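Local coordinates for cysteine synthase 3 (Entamoeba histolytica, PDB 6KR5), which probably catalyses the pyridoxal-phosphate-dependent synthesis of L-cysteine from O-acetyl-L-serine and sulfide, as an O-acetylserine sulfhydrylase, at residues I65-Q68 with A69-G73; R74-P77 with G78-I81; W263-A266 with R267-V270; G325-Q328 with Q329-S333. One frame throughout, in Å; residues are numbered along the deposited sequence.

The four contacts follow one another along the chain as two touching pairs on opposite sides of its centre. Interaction 1 is the C-terminal end of helix 58-72, and interaction 2 is the turn that carries the chain from there into strand 80-84 of the four-stranded parallel sheet; their centres lie about 9 Å apart. Interaction 3 belongs to helix 259-273, which follows strand 253-257 at the border of the six-stranded sheet. Interaction 4 starts helix 327-335, packed beside helix 259-273, the centres of interactions 3 and 4 about 11 Å apart. The centres of interactions 1 and 3 are about 38 Å apart, yet the side chains of Ile65 and Trp263 lie about 10 and 11 Å from the bound pyridoxal phosphate.

Interaction 1. Residues I65-Q68 with A69-G73; sequences IIYQ and AIKDG
In the last turns of helix 58-72, Lys71 lies across the ring of Tyr67 while Gln68 reaches along the helix to Asp72. Lys71 CE stands 3.9 Å from the centroid of the Tyr67 ring, a CH-pi contact over the face. The lysine chain bends at chi3 (-67°), which carries CE over the ring and NZ to 3.5 Å from Tyr67 CE2. Next to it, Gln68 NE2 donates to Asp72 OD1 over 2.9 Å, reaching the syn side of that oxygen but 34° out of the carboxylate plane. A water accepts from Gln68 NE2 at 2.8 Å and, weakly, from Lys71 NZ. On the inner flank Ile66 CG2 meets Ile70 CD1 at 3.8 Å, and both isoleucines pack on Phe100 of helix 88-100. The helix closes in a Schellman motif at Gly73, whose phi is positive. The stronger partner of Asp72 is Arg74, which forms a salt bridge with OD2, while Tyr67 OH has a weak hydrogen bond with Ile4 N of the second subunit. Asp72 thus has one oxygen engaged by an amide and the other by a guanidinium, which probably offsets the unfavourable setting of a carboxylate at a helix C-terminus.

Interaction 2. Residues R74-P77 with G78-I81; sequences RLKP and GMEI
Lys76 O receives Met79 N at 2.9 Å with an N-H...O angle of 158°, the bond that closes a type II beta turn from Lys76 to Met79. Pro77 and Gly78 occupy its corners. Gly78 has a phi of 98°, the positive value that belongs to the third position of a type II turn, and a CB there would be pressed against Pro77 O. Met79 then folds back over the start of the turn: its CB lies 3.2 Å from Lys76 O. A bend at chi3 (67°) sends the methyl group toward the backbone of Arg74, with Met79 CE 3.5 Å from Arg74 O. The sulfur takes part too, since Lys76 N points at Met79 SD over 3.6 Å in a weak hydrogen bond. Leu75 is buried and bridges to the far arm of the turn through different methyls. Its CD1 touches Met79 CB at 3.8 Å, whereas Leu75 CD2 reaches Ile81 CG1 at 3.8 Å, the leucine and isoleucine chains crossing at about a right angle. Arg74 turns its guanidinium away from this cluster, and NH2 forms a second salt bridge with Asp164. Met79 and Leu75 both rest on Phe155 of strand 154-156, one of the two neighbours of strand 80-84 in the parallel sheet, and Tyr102 covers Leu75, Pro77 and Ile81. Leu75 also packs on Ala69 and Ile70, and Ile81 on Ile66, so the turn fits between the last turns of helix 58-72 and the end of the sheet at which strand 80-84 begins.

Interaction 3. Residues W263-A266 with R267-V270; sequences WKMA and RAVV
Across residues 263-270 the backbone is regular alpha helix, with four successive i to i+4 bonds, among them Val269 N to Met265 O at 2.9 Å. Arg267 folds its side chain back along the preceding turn, bending at chi3 (-71°) to bring one face of the guanidinium over the backbone. Trp263 O lies 3.8 Å from the plane of the Arg267 guanidinium, over its centre, and Arg267 NH2 comes within 3.7 Å of Lys264 CA. Arg267 NH1 is 3.8 Å from Trp263 CB, so the contact uses the tryptophan's first carbon while its indole leads away and NE1 bonds to Gly233 O. The charge of Arg267 is met by Glu323 in a salt bridge through NE, and NH1 donates to Leu318 O. On another flank the methyl of Met265 reaches along the helix: CE sits 3.9 Å from Val269 CG2 and 4.1 Å from Ala268 CB. Met265 continues onto Leu286 and Leu289 of helix 279-292, where Ile285 takes Val269. Helix 259-273, which follows the outermost strand 253-257 of the six-stranded sheet, is thus a buried helix of the fold, packed on helices 279-292 and 327-335 and touching Phe123 of the second subunit through Val270.

Interaction 4. Residues G325-Q328 with Q329-S333; sequences GTKQ and QVLDS
With chi1 at 64°, Thr326 holds OG1 between its own N and carbonyl carbon, turned toward the first turn of helix 327-335, while Gln329, its chain extended beyond CG, reaches back to the threonine backbone. The result is a capping box. Gln329 N donates to Thr326 OG1 at 3.2 Å, and Thr326 N donates to Gln329 OE1 at 3.1 Å, both nearly straight with angles of 165°; the donor of the second stands 29° out of the amide carbonyl plane. Gln329 OE1 also approaches Gly325 CA at 3.3 Å, and the lack of a side chain on Gly325 makes room for Gln329 CB. From the N-cap the helix proceeds with Val330 N on Thr326 O at 2.9 Å and Leu331 N on Lys327 O at 2.8 Å. Across this first turn, Lys327 CG runs against Leu331 CD1 at 3.9 Å, an aliphatic contact at the root of the lysine, whose NZ forms a salt bridge with Asp34 and a hydrogen bond with Gly31 O. Further along, Ser333 OG donates to Val330 O at 2.8 Å and is also bonded to Lys264 NZ of helix 259-273, and Asp332 OD1 is hydrogen-bonded to His35 NE2. Reciprocal capping gives the Gln329 N-H, in the first turn, a side-chain acceptor and occupies the N-H of the cap residue itself, which helps to set the start of this last helix of the chain.

Interaction 1. Residues I65-Q68 with A69-G73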
ATOM      1  N   ILE B  65      -0.354  16.704 -12.415  1.00 18.28           N
ATOM      2  CA  ILE B  65       0.342  17.994 -12.451  1.00 17.85           C
ATOM      3  C   ILE B  65       1.533  17.922 -13.401  1.00 21.06           C
ATOM      4  O   ILE B  65       1.728  18.799 -14.249  1.00 20.46           O
ATOM      5  CB  ILE B  65       0.765  18.408 -11.029  1.00 20.67           C
ATOM      6  CG1 ILE B  65      -0.447  18.975 -10.276  1.00 17.90           C
ATOM      7  CG2 ILE B  65       1.914  19.409 -11.066  1.00 20.64           C
ATOM      8  CD1 ILE B  65      -0.203  19.208  -8.823  1.00 20.97           C
ATOM      9  N   ILE B  66       2.317  16.852 -13.309  1.00 19.24           N
ATOM     10  CA  ILE B  66       3.506  16.741 -14.144  1.00 21.54           C
ATOM     11  C   ILE B  66       3.140  16.373 -15.578  1.00 20.31           C
ATOM     12  O   ILE B  66       3.671  16.957 -16.531  1.00 23.00           O
ATOM     13  CB  ILE B  66       4.477  15.730 -13.516  1.00 20.57           C
ATOM     14  CG1 ILE B  66       5.011  16.298 -12.202  1.00 22.00           C
ATOM     15  CG2 ILE B  66       5.628  15.442 -14.459  1.00 22.30           C
ATOM     16  CD1 ILE B  66       5.698  15.262 -11.329  1.00 21.76           C
ATOM     17  N   TYR B  67       2.219  15.422 -15.753  1.00 19.82           N
ATOM     18  CA  TYR B  67       1.827  14.981 -17.090  1.00 17.88           C
ATOM     19  C   TYR B  67       1.267  16.137 -17.900  1.00 23.54           C
ATOM     20  O   TYR B  67       1.657  16.351 -19.055  1.00 23.33           O
ATOM     21  CB  TYR B  67       0.793  13.866 -16.974  1.00 21.47           C
ATOM     22  CG  TYR B  67       0.454  13.146 -18.256  1.00 25.44           C
ATOM     23  CD1 TYR B  67       1.423  12.891 -19.216  1.00 31.00           C
ATOM     24  CD2 TYR B  67      -0.830  12.681 -18.482  1.00 33.74           C
ATOM     25  CE1 TYR B  67       1.110  12.211 -20.378  1.00 35.58           C
ATOM     26  CE2 TYR B  67      -1.156  12.004 -19.639  1.00 35.02           C
ATOM     27  CZ  TYR B  67      -0.185  11.772 -20.585  1.00 35.47           C
ATOM     28  OH  TYR B  67      -0.508  11.091 -21.738  1.00 44.15           O
ATOM     29  N   GLN B  68       0.341  16.891 -17.313  1.00 22.46           N
ATOM     30  CA  GLN B  68      -0.261  17.981 -18.070  1.00 20.69           C
ATOM     31  C   GLN B  68       0.763  19.063 -18.376  1.00 24.99           C
ATOM     32  O   GLN B  68       0.743  19.656 -19.466  1.00 23.84           O
ATOM     33  CB  GLN B  68      -1.444  18.570 -17.310  1.00 22.24           C
ATOM     34  CG  GLN B  68      -2.304  19.479 -18.199  1.00 23.45           C
ATOM     35  CD  GLN B  68      -3.005  18.701 -19.301  1.00 24.69           C
ATOM     36  OE1 GLN B  68      -3.647  17.689 -19.043  1.00 25.01           O
ATOM     37  NE2 GLN B  68      -2.875  19.168 -20.539  1.00 28.94           N
ATOM     38  N   ALA B  69       1.673  19.334 -17.433  1.00 22.01           N
ATOM     39  CA  ALA B  69       2.689  20.355 -17.679  1.00 20.15           C
ATOM     40  C   ALA B  69       3.597  19.951 -18.828  1.00 24.08           C
ATOM     41  O   ALA B  69       3.982  20.795 -19.647  1.00 24.36           O
ATOM     42  CB  ALA B  69       3.508  20.624 -16.417  1.00 23.18           C
ATOM     43  N   ILE B  70       3.944  18.665 -18.918  1.00 22.35           N
ATOM     44  CA  ILE B  70       4.748  18.203 -20.046  1.00 22.35           C
ATOM     45  C   ILE B  70       3.975  18.360 -21.348  1.00 26.66           C
ATOM     46  O   ILE B  70       4.498  18.880 -22.341  1.00 26.65           O
ATOM     47  CB  ILE B  70       5.197  16.749 -19.834  1.00 21.86           C
ATOM     48  CG1 ILE B  70       6.196  16.680 -18.682  1.00 23.15           C
ATOM     49  CG2 ILE B  70       5.827  16.215 -21.103  1.00 24.16           C
ATOM     50  CD1 ILE B  70       6.486  15.272 -18.188  1.00 24.53           C
ATOM     51  N   LYS B  71       2.710  17.935 -21.354  1.00 23.22           N
ATOM     52  CA  LYS B  71       1.906  18.012 -22.571  1.00 23.33           C
ATOM     53  C   LYS B  71       1.725  19.454 -23.032  1.00 26.18           C
ATOM     54  O   LYS B  71       1.724  19.730 -24.240  1.00 31.43           O
ATOM     55  CB  LYS B  71       0.548  17.346 -22.347  1.00 25.75           C
ATOM     56  CG  LYS B  71       0.626  15.826 -22.223  1.00 28.84           C
ATOM     57  CD  LYS B  71      -0.743  15.167 -22.348  1.00 31.02           C
ATOM     58  CE  LYS B  71      -1.638  15.511 -21.171  1.00 36.66           C
ATOM     59  NZ  LYS B  71      -2.863  14.664 -21.150  1.00 42.91           N
ATOM     60  N   ASP B  72       1.571  20.385 -22.086  1.00 25.30           N
ATOM     61  CA  ASP B  72       1.359  21.800 -22.387  1.00 25.50           C
ATOM     62  C   ASP B  72       2.643  22.537 -22.733  1.00 28.96           C
ATOM     63  O   ASP B  72       2.575  23.690 -23.186  1.00 29.11           O
ATOM     64  CB  ASP B  72       0.714  22.510 -21.197  1.00 25.55           C
ATOM     65  CG  ASP B  72      -0.702  22.049 -20.926  1.00 30.60           C
ATOM     66  OD1 ASP B  72      -1.238  21.228 -21.697  1.00 30.48           O
ATOM     67  OD2 ASP B  72      -1.276  22.521 -19.919  1.00 29.51           O
ATOM     68  N   GLY B  73       3.802  21.927 -22.511  1.00 26.53           N
ATOM     69  CA  GLY B  73       5.052  22.632 -22.692  1.00 26.65           C
ATOM     70  C   GLY B  73       5.462  23.505 -21.530  1.00 29.69           C
ATOM     71  O   GLY B  73       6.457  24.230 -21.638  1.00 29.74           O
TER
HETATM   72  O   HOH W   1      -4.136  17.437 -22.414  1.00 46.94           O

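Interaction 2. Residues R74-P77 with G78-I81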
ATOM      1  N   ARG B  74       4.735  23.459 -20.412  1.00 25.76           N
ATOM      2  CA  ARG B  74       5.135  24.223 -19.242  1.00 24.32           C
ATOM      3  C   ARG B  74       6.296  23.582 -18.507  1.00 28.00           C
ATOM      4  O   ARG B  74       7.007  24.276 -17.767  1.00 28.20           O
ATOM      5  CB  ARG B  74       3.951  24.404 -18.294  1.00 28.11           C
ATOM      6  CG  ARG B  74       2.980  25.468 -18.774  1.00 24.33           C
ATOM      7  CD  ARG B  74       1.778  25.587 -17.849  1.00 27.03           C
ATOM      8  NE  ARG B  74       0.859  24.468 -18.013  1.00 27.35           N
ATOM      9  CZ  ARG B  74       0.516  23.634 -17.036  1.00 27.57           C
ATOM     10  NH1 ARG B  74       1.003  23.791 -15.815  1.00 27.20           N
ATOM     11  NH2 ARG B  74      -0.325  22.651 -17.284  1.00 24.06           N
ATOM     12  N   LEU B  75       6.488  22.280 -18.693  1.00 26.27           N
ATOM     13  CA  LEU B  75       7.651  21.551 -18.209  1.00 23.58           C
ATOM     14  C   LEU B  75       8.372  21.004 -19.430  1.00 25.49           C
ATOM     15  O   LEU B  75       7.768  20.290 -20.237  1.00 26.74           O
ATOM     16  CB  LEU B  75       7.221  20.424 -17.261  1.00 24.24           C
ATOM     17  CG  LEU B  75       8.291  19.657 -16.489  1.00 27.32           C
ATOM     18  CD1 LEU B  75       9.205  20.574 -15.695  1.00 25.97           C
ATOM     19  CD2 LEU B  75       7.625  18.633 -15.566  1.00 24.74           C
ATOM     20  N   LYS B  76       9.641  21.380 -19.588  1.00 26.51           N
ATOM     21  CA  LYS B  76      10.461  21.027 -20.735  1.00 30.94           C
ATOM     22  C   LYS B  76      11.791  20.467 -20.262  1.00 26.53           C
ATOM     23  O   LYS B  76      12.244  20.791 -19.161  1.00 24.60           O
ATOM     24  CB  LYS B  76      10.715  22.254 -21.632  1.00 30.12           C
ATOM     25  CG  LYS B  76       9.597  22.528 -22.631  1.00 36.39           C
ATOM     26  CD  LYS B  76       9.671  23.939 -23.206  1.00 35.96           C
ATOM     27  CE  LYS B  76       9.571  25.000 -22.120  1.00 44.43           C
ATOM     28  NZ  LYS B  76       8.892  26.235 -22.619  1.00 49.02           N
ATOM     29  N   PRO B  77      12.436  19.623 -21.067  1.00 30.70           N
ATOM     30  CA  PRO B  77      13.744  19.087 -20.675  1.00 30.89           C
ATOM     31  C   PRO B  77      14.707  20.193 -20.262  1.00 29.82           C
ATOM     32  O   PRO B  77      14.753  21.270 -20.866  1.00 30.56           O
ATOM     33  CB  PRO B  77      14.216  18.361 -21.938  1.00 38.05           C
ATOM     34  CG  PRO B  77      12.948  17.942 -22.605  1.00 36.41           C
ATOM     35  CD  PRO B  77      11.952  19.037 -22.329  1.00 33.84           C
ATOM     36  N   GLY B  78      15.458  19.923 -19.199  1.00 29.59           N
ATOM     37  CA  GLY B  78      16.298  20.909 -18.568  1.00 30.15           C
ATOM     38  C   GLY B  78      15.678  21.552 -17.347  1.00 31.06           C
ATOM     39  O   GLY B  78      16.413  22.052 -16.483  1.00 33.92           O
ATOM     40  N   MET B  79      14.352  21.539 -17.247  1.00 23.83           N
ATOM     41  CA  MET B  79      13.657  22.112 -16.107  1.00 23.07           C
ATOM     42  C   MET B  79      13.516  21.091 -14.983  1.00 23.10           C
ATOM     43  O   MET B  79      13.654  19.881 -15.181  1.00 24.50           O
ATOM     44  CB  MET B  79      12.272  22.618 -16.521  1.00 21.80           C
ATOM     45  CG  MET B  79      12.320  23.806 -17.459  1.00 25.83           C
ATOM     46  SD  MET B  79      10.665  24.380 -17.887  1.00 26.18           S
ATOM     47  CE  MET B  79      10.077  25.013 -16.329  1.00 24.64           C
ATOM     48  N   GLU B  80      13.243  21.601 -13.788  1.00 21.57           N
ATOM     49  CA  GLU B  80      13.076  20.767 -12.600  1.00 19.65           C
ATOM     50  C   GLU B  80      11.787  21.145 -11.894  1.00 21.21           C
ATOM     51  O   GLU B  80      11.398  22.311 -11.882  1.00 22.18           O
ATOM     52  CB  GLU B  80      14.269  20.920 -11.648  1.00 20.81           C
ATOM     53  CG  GLU B  80      15.600  20.669 -12.349  1.00 20.72           C
ATOM     54  CD  GLU B  80      16.794  20.721 -11.426  1.00 24.94           C
ATOM     55  OE1 GLU B  80      16.609  20.803 -10.189  1.00 26.15           O
ATOM     56  OE2 GLU B  80      17.937  20.672 -11.930  1.00 22.97           O
ATOM     57  N   ILE B  81      11.127  20.151 -11.312  1.00 18.86           N
ATOM     58  CA  ILE B  81       9.915  20.372 -10.531  1.00 19.65           C
ATOM     59  C   ILE B  81      10.302  20.839  -9.133  1.00 19.08           C
ATOM     60  O   ILE B  81      11.328  20.421  -8.587  1.00 20.24           O
ATOM     61  CB  ILE B  81       9.088  19.069 -10.495  1.00 21.09           C
ATOM     62  CG1 ILE B  81       8.690  18.641 -11.913  1.00 21.70           C
ATOM     63  CG2 ILE B  81       7.850  19.231  -9.616  1.00 22.26           C
ATOM     64  CD1 ILE B  81       8.752  17.145 -12.155  1.00 27.49           C
TER

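Interaction 3. Residues W263-A266 with R267-V270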
ATOM      1  N   TRP B 263      -8.994  10.305  15.098  1.00 20.86           N
ATOM      2  CA  TRP B 263      -8.081   9.225  15.445  1.00 18.49           C
ATOM      3  C   TRP B 263      -8.839   8.022  15.984  1.00 21.39           C
ATOM      4  O   TRP B 263      -8.551   6.880  15.615  1.00 21.67           O
ATOM      5  CB  TRP B 263      -7.073   9.687  16.483  1.00 21.70           C
ATOM      6  CG  TRP B 263      -6.168  10.763  16.042  1.00 20.04           C
ATOM      7  CD1 TRP B 263      -5.910  11.170  14.758  1.00 21.16           C
ATOM      8  CD2 TRP B 263      -5.368  11.580  16.895  1.00 23.82           C
ATOM      9  NE1 TRP B 263      -4.994  12.206  14.771  1.00 26.04           N
ATOM     10  CE2 TRP B 263      -4.649  12.472  16.070  1.00 22.35           C
ATOM     11  CE3 TRP B 263      -5.204  11.658  18.283  1.00 24.06           C
ATOM     12  CZ2 TRP B 263      -3.762  13.410  16.588  1.00 25.41           C
ATOM     13  CZ3 TRP B 263      -4.330  12.595  18.796  1.00 27.08           C
ATOM     14  CH2 TRP B 263      -3.625  13.461  17.950  1.00 24.91           C
ATOM     15  N   LYS B 264      -9.791   8.266  16.895  1.00 19.13           N
ATOM     16  CA  LYS B 264     -10.588   7.173  17.442  1.00 19.95           C
ATOM     17  C   LYS B 264     -11.365   6.453  16.341  1.00 21.34           C
ATOM     18  O   LYS B 264     -11.422   5.217  16.319  1.00 20.92           O
ATOM     19  CB  LYS B 264     -11.533   7.709  18.517  1.00 21.37           C
ATOM     20  CG  LYS B 264     -12.341   6.617  19.203  1.00 24.38           C
ATOM     21  CD  LYS B 264     -12.836   7.054  20.581  1.00 31.57           C
ATOM     22  CE  LYS B 264     -13.902   8.113  20.477  1.00 36.22           C
ATOM     23  NZ  LYS B 264     -14.324   8.656  21.806  1.00 42.72           N
ATOM     24  N   MET B 265     -11.956   7.210  15.409  1.00 20.35           N
ATOM     25  CA  MET B 265     -12.639   6.584  14.279  1.00 19.59           C
ATOM     26  C   MET B 265     -11.693   5.700  13.472  1.00 19.96           C
ATOM     27  O   MET B 265     -12.057   4.580  13.089  1.00 19.37           O
ATOM     28  CB  MET B 265     -13.260   7.649  13.378  1.00 20.05           C
ATOM     29  CG  MET B 265     -14.147   7.053  12.300  1.00 20.42           C
ATOM     30  SD  MET B 265     -15.804   6.668  12.939  1.00 21.98           S
ATOM     31  CE  MET B 265     -15.756   4.882  12.974  1.00 22.25           C
ATOM     32  N   ALA B 266     -10.479   6.186  13.191  1.00 20.47           N
ATOM     33  CA  ALA B 266      -9.532   5.397  12.408  1.00 18.27           C
ATOM     34  C   ALA B 266      -9.199   4.088  13.105  1.00 20.25           C
ATOM     35  O   ALA B 266      -9.110   3.040  12.458  1.00 20.54           O
ATOM     36  CB  ALA B 266      -8.261   6.206  12.155  1.00 21.84           C
ATOM     37  N   ARG B 267      -9.019   4.129  14.425  1.00 18.65           N
ATOM     38  CA  ARG B 267      -8.750   2.900  15.167  1.00 18.20           C
ATOM     39  C   ARG B 267      -9.929   1.945  15.102  1.00 19.47           C
ATOM     40  O   ARG B 267      -9.744   0.724  15.037  1.00 20.63           O
ATOM     41  CB  ARG B 267      -8.421   3.220  16.623  1.00 19.10           C
ATOM     42  CG  ARG B 267      -7.053   3.850  16.802  1.00 21.34           C
ATOM     43  CD  ARG B 267      -6.660   3.914  18.270  1.00 23.73           C
ATOM     44  NE  ARG B 267      -7.433   4.905  19.019  1.00 23.37           N
ATOM     45  CZ  ARG B 267      -7.099   6.186  19.140  1.00 22.45           C
ATOM     46  NH1 ARG B 267      -5.999   6.650  18.557  1.00 24.84           N
ATOM     47  NH2 ARG B 267      -7.859   6.997  19.860  1.00 22.64           N
ATOM     48  N   ALA B 268     -11.152   2.477  15.142  1.00 20.72           N
ATOM     49  CA  ALA B 268     -12.331   1.612  15.096  1.00 19.74           C
ATOM     50  C   ALA B 268     -12.492   0.961  13.727  1.00 19.52           C
ATOM     51  O   ALA B 268     -12.891  -0.205  13.628  1.00 20.80           O
ATOM     52  CB  ALA B 268     -13.579   2.413  15.459  1.00 20.69           C
ATOM     53  N   VAL B 269     -12.177   1.697  12.660  1.00 18.42           N
ATOM     54  CA  VAL B 269     -12.327   1.157  11.313  1.00 17.39           C
ATOM     55  C   VAL B 269     -11.382  -0.019  11.097  1.00 22.13           C
ATOM     56  O   VAL B 269     -11.771  -1.045  10.528  1.00 20.32           O
ATOM     57  CB  VAL B 269     -12.098   2.279  10.285  1.00 17.13           C
ATOM     58  CG1 VAL B 269     -12.023   1.711   8.874  1.00 22.10           C
ATOM     59  CG2 VAL B 269     -13.228   3.285  10.401  1.00 20.15           C
ATOM     60  N   VAL B 270     -10.130   0.094  11.549  1.00 20.03           N
ATOM     61  CA  VAL B 270      -9.231  -1.032  11.331  1.00 20.11           C
ATOM     62  C   VAL B 270      -9.626  -2.211  12.225  1.00 20.13           C
ATOM     63  O   VAL B 270      -9.576  -3.366  11.784  1.00 21.75           O
ATOM     64  CB  VAL B 270      -7.752  -0.605  11.490  1.00 23.24           C
ATOM     65  CG1 VAL B 270      -7.463  -0.100  12.865  1.00 23.98           C
ATOM     66  CG2 VAL B 270      -6.800  -1.756  11.114  1.00 23.32           C
TER

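Interaction 4. Residues G325-Q328 with Q329-S333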
ATOM      1  N   GLY B 325     -13.152   0.253  25.542  1.00 26.69           N
ATOM      2  CA  GLY B 325     -14.526  -0.194  25.478  1.00 30.60           C
ATOM      3  C   GLY B 325     -14.812  -1.117  24.313  1.00 24.42           C
ATOM      4  O   GLY B 325     -13.997  -1.343  23.417  1.00 24.86           O
ATOM      5  N   THR B 326     -16.026  -1.649  24.330  1.00 21.04           N
ATOM      6  CA  THR B 326     -16.516  -2.499  23.261  1.00 22.66           C
ATOM      7  C   THR B 326     -16.822  -1.666  22.027  1.00 21.70           C
ATOM      8  O   THR B 326     -16.846  -0.432  22.065  1.00 22.19           O
ATOM      9  CB  THR B 326     -17.793  -3.216  23.691  1.00 22.64           C
ATOM     10  OG1 THR B 326     -18.804  -2.225  23.912  1.00 23.69           O
ATOM     11  CG2 THR B 326     -17.567  -4.003  24.967  1.00 23.96           C
ATOM     12  N   LYS B 327     -17.097  -2.356  20.916  1.00 21.84           N
ATOM     13  CA  LYS B 327     -17.493  -1.639  19.707  1.00 24.17           C
ATOM     14  C   LYS B 327     -18.678  -0.724  19.971  1.00 20.90           C
ATOM     15  O   LYS B 327     -18.691   0.434  19.538  1.00 22.89           O
ATOM     16  CB  LYS B 327     -17.835  -2.608  18.576  1.00 25.43           C
ATOM     17  CG  LYS B 327     -18.247  -1.865  17.317  1.00 28.34           C
ATOM     18  CD  LYS B 327     -18.393  -2.782  16.112  1.00 32.37           C
ATOM     19  CE  LYS B 327     -19.845  -3.166  15.898  1.00 28.70           C
ATOM     20  NZ  LYS B 327     -19.991  -4.048  14.714  1.00 27.63           N
ATOM     21  N   GLN B 328     -19.681  -1.205  20.707  1.00 22.48           N
ATOM     22  CA  GLN B 328     -20.839  -0.348  20.918  1.00 23.62           C
ATOM     23  C   GLN B 328     -20.486   0.859  21.777  1.00 21.76           C
ATOM     24  O   GLN B 328     -20.979   1.966  21.527  1.00 23.08           O
ATOM     25  CB  GLN B 328     -21.996  -1.141  21.521  1.00 28.21           C
ATOM     26  CG  GLN B 328     -22.825  -1.853  20.453  1.00 37.36           C
ATOM     27  CD  GLN B 328     -23.186  -0.942  19.278  1.00 44.07           C
ATOM     28  OE1 GLN B 328     -22.882  -1.247  18.121  1.00 37.38           O
ATOM     29  NE2 GLN B 328     -23.848   0.173  19.573  1.00 44.72           N
ATOM     30  N   GLN B 329     -19.622   0.681  22.780  1.00 22.68           N
ATOM     31  CA  GLN B 329     -19.212   1.837  23.567  1.00 20.06           C
ATOM     32  C   GLN B 329     -18.491   2.854  22.698  1.00 21.17           C
ATOM     33  O   GLN B 329     -18.716   4.062  22.823  1.00 22.66           O
ATOM     34  CB  GLN B 329     -18.317   1.413  24.725  1.00 20.40           C
ATOM     35  CG  GLN B 329     -19.071   0.614  25.788  1.00 23.44           C
ATOM     36  CD  GLN B 329     -18.198   0.255  26.970  1.00 21.16           C
ATOM     37  OE1 GLN B 329     -17.459  -0.738  26.938  1.00 23.49           O
ATOM     38  NE2 GLN B 329     -18.284   1.060  28.027  1.00 24.16           N
ATOM     39  N   VAL B 330     -17.611   2.378  21.817  1.00 20.10           N
ATOM     40  CA  VAL B 330     -16.858   3.295  20.969  1.00 21.04           C
ATOM     41  C   VAL B 330     -17.784   3.995  19.987  1.00 22.39           C
ATOM     42  O   VAL B 330     -17.710   5.216  19.813  1.00 21.57           O
ATOM     43  CB  VAL B 330     -15.722   2.549  20.243  1.00 21.43           C
ATOM     44  CG1 VAL B 330     -15.117   3.446  19.176  1.00 23.38           C
ATOM     45  CG2 VAL B 330     -14.657   2.143  21.233  1.00 23.04           C
ATOM     46  N   LEU B 331     -18.663   3.243  19.320  1.00 21.02           N
ATOM     47  CA  LEU B 331     -19.541   3.874  18.335  1.00 20.00           C
ATOM     48  C   LEU B 331     -20.544   4.809  19.001  1.00 24.80           C
ATOM     49  O   LEU B 331     -20.861   5.868  18.453  1.00 24.84           O
ATOM     50  CB  LEU B 331     -20.264   2.820  17.506  1.00 21.43           C
ATOM     51  CG  LEU B 331     -19.364   2.023  16.561  1.00 20.50           C
ATOM     52  CD1 LEU B 331     -20.211   1.061  15.754  1.00 24.62           C
ATOM     53  CD2 LEU B 331     -18.588   2.948  15.639  1.00 24.38           C
ATOM     54  N   ASP B 332     -21.057   4.439  20.182  1.00 23.82           N
ATOM     55  CA  ASP B 332     -21.922   5.358  20.920  1.00 24.39           C
ATOM     56  C   ASP B 332     -21.200   6.667  21.227  1.00 26.84           C
ATOM     57  O   ASP B 332     -21.784   7.750  21.102  1.00 27.29           O
ATOM     58  CB  ASP B 332     -22.398   4.714  22.222  1.00 23.23           C
ATOM     59  CG  ASP B 332     -23.621   3.829  22.036  1.00 29.99           C
ATOM     60  OD1 ASP B 332     -24.262   3.886  20.968  1.00 33.72           O
ATOM     61  OD2 ASP B 332     -23.948   3.074  22.980  1.00 30.95           O
ATOM     62  N   SER B 333     -19.930   6.590  21.635  1.00 26.42           N
ATOM     63  CA  SER B 333     -19.183   7.795  21.991  1.00 24.58           C
ATOM     64  C   SER B 333     -18.974   8.707  20.788  1.00 26.40           C
ATOM     65  O   SER B 333     -18.819   9.924  20.947  1.00 32.17           O
ATOM     66  CB  SER B 333     -17.840   7.409  22.617  1.00 26.22           C
ATOM     67  OG  SER B 333     -16.858   7.140  21.624  1.00 29.54           O
TER